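Local coordinates for beta-galactoside alpha-2,6-sialyltransferase (Photobacterium sp., PDB 2Z4T), which probably transfers sialic acid from a CMP-linked donor to the galactose of acceptors such as lactose, forming an alpha-2,6 linkage, at residues 66-69 with 70-73. Residues are numbered along the deposited sequence; the frame is centred on the assembly and turned at random.
Sequences LLTE and QNKE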
loop_
_atom_site.group_PDB
_atom_site.type_symbol
_atom_site.label_atom_id
_atom_site.label_comp_id
_atom_site.label_asym_id
_atom_site.label_seq_id
_atom_site.Cartn_x
_atom_site.Cartn_y
_atom_site.Cartn_z
ATOM N N LEU A 66 -39.817 -5.121 6.682
ATOM C CA LEU A 66 -38.858 -6.224 6.859
ATOM C C LEU A 66 -39.314 -7.294 7.844
ATOM O O LEU A 66 -38.763 -8.410 7.850
ATOM C CB LEU A 66 -37.486 -5.695 7.311
ATOM C CG LEU A 66 -36.777 -4.591 6.540
ATOM C CD1 LEU A 66 -35.344 -4.482 7.058
ATOM C CD2 LEU A 66 -36.786 -4.834 5.041
ATOM N N LEU A 67 -40.300 -6.953 8.675
ATOM C CA LEU A 67 -40.781 -7.859 9.722
ATOM C C LEU A 67 -41.978 -8.725 9.270
ATOM O O LEU A 67 -43.109 -8.246 9.141
ATOM C CB LEU A 67 -41.115 -7.054 10.965
ATOM C CG LEU A 67 -40.443 -7.461 12.261
ATOM C CD1 LEU A 67 -38.979 -7.804 12.045
ATOM C CD2 LEU A 67 -40.577 -6.309 13.229
ATOM N N THR A 68 -41.721 -10.014 9.061
ATOM C CA THR A 68 -42.667 -10.884 8.340
ATOM C C THR A 68 -43.605 -11.744 9.220
ATOM O O THR A 68 -43.913 -12.886 8.856
ATOM C CB THR A 68 -41.925 -11.789 7.272
ATOM O OG1 THR A 68 -40.955 -12.623 7.927
ATOM C CG2 THR A 68 -41.220 -10.939 6.177
ATOM N N GLU A 69 -44.062 -11.199 10.353
ATOM C CA GLU A 69 -45.065 -11.852 11.244
ATOM C C GLU A 69 -44.618 -13.022 12.137
ATOM O O GLU A 69 -44.978 -13.052 13.314
ATOM C CB GLU A 69 -46.378 -12.208 10.520
ATOM C CG GLU A 69 -47.497 -11.192 10.772
ATOM C CD GLU A 69 -48.888 -11.653 10.307
ATOM O OE1 GLU A 69 -49.045 -12.812 9.828
ATOM O OE2 GLU A 69 -49.834 -10.832 10.432
ATOM N N GLN A 70 -43.873 -13.988 11.598
ATOM C CA GLN A 70 -43.251 -15.005 12.464
ATOM C C GLN A 70 -41.884 -14.518 12.963
ATOM O O GLN A 70 -41.334 -15.057 13.934
ATOM C CB GLN A 70 -43.199 -16.405 11.806
ATOM C CG GLN A 70 -43.054 -17.627 12.805
ATOM C CD GLN A 70 -44.072 -17.659 14.006
ATOM O OE1 GLN A 70 -43.681 -17.920 15.155
ATOM N NE2 GLN A 70 -45.358 -17.404 13.728
ATOM N N ASN A 71 -41.362 -13.485 12.298
ATOM C CA ASN A 71 -40.246 -12.681 12.811
ATOM C C ASN A 71 -40.604 -12.158 14.210
ATOM O O ASN A 71 -39.942 -12.473 15.213
ATOM C CB ASN A 71 -39.953 -11.485 11.876
ATOM C CG ASN A 71 -39.087 -11.849 10.656
ATOM O OD1 ASN A 71 -38.826 -10.991 9.803
ATOM N ND2 ASN A 71 -38.634 -13.104 10.580
ATOM N N LYS A 72 -41.676 -11.372 14.252
ATOM C CA LYS A 72 -42.153 -10.738 15.466
ATOM C C LYS A 72 -42.264 -11.675 16.689
ATOM O O LYS A 72 -42.173 -11.206 17.831
ATOM C CB LYS A 72 -43.499 -10.060 15.187
ATOM C CG LYS A 72 -43.386 -8.818 14.331
ATOM C CD LYS A 72 -44.666 -7.993 14.406
ATOM C CE LYS A 72 -45.501 -8.097 13.137
ATOM N NZ LYS A 72 -44.868 -7.347 11.997
ATOM N N GLU A 73 -42.443 -12.983 16.453
ATOM C CA GLU A 73 -42.753 -13.936 17.538
ATOM C C GLU A 73 -41.564 -14.555 18.288
ATOM O O GLU A 73 -41.758 -15.269 19.280
ATOM C CB GLU A 73 -43.734 -15.024 17.073
ATOM C CG GLU A 73 -45.120 -14.486 16.619
ATOM C CD GLU A 73 -45.526 -13.148 17.284
ATOM O OE1 GLU A 73 -45.303 -12.979 18.512
ATOM O OE2 GLU A 73 -46.070 -12.267 16.573
#
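The side-chain amide of Asn71 lies beneath the backbone of Thr68, with the Thr68 amide nitrogen and hydroxyl both over one of its faces. Thr68 OG1 sits over that face near Asn71 CG, 3.4 Å away, while Thr68 N gives its hydrogen to Asn71 OD1 at 3.1 Å. That bond is straight at hydrogen (168°), yet it reaches the oxygen from above, with the donor 53° out of the carbonyl plane. Beyond the oxygen end, Leu66 O comes within 3.2 Å of Asn71 OD1; both are acceptors, so this approach is probably mildly unfavourable. With CG beside its own backbone N (chi1 -82°), Asn71 turns the amide back under Thr68. Separately, Asn71 CB rests against the methyl Leu67 CD1, 3.8 Å away.

The chain doubles back at Glu69, whose positive phi makes a classic gamma turn, closed by a weak bond from Gln70 N to Thr68 O at 3.0 Å. Lys72 crosses Leu67 at a slant: the two CG atoms meet at 3.8 Å, with Leu67 CD2 also close to Lys72 CG, and bends at chi3 and chi4 curl the chain until NZ reaches Leu67 O, a long, weak hydrogen bond of 3.5 Å.

This surface loop joins strands 52-61 and 77-80 in the immunoglobulin-like domain, away from the annotated ligand and metal sites. Leu67 is buried and packs on Trp57 of strand 52-61, Leu77 and Val79 of strand 77-80, and Phe92 of strand 88-98; Asn71 also touches Val79.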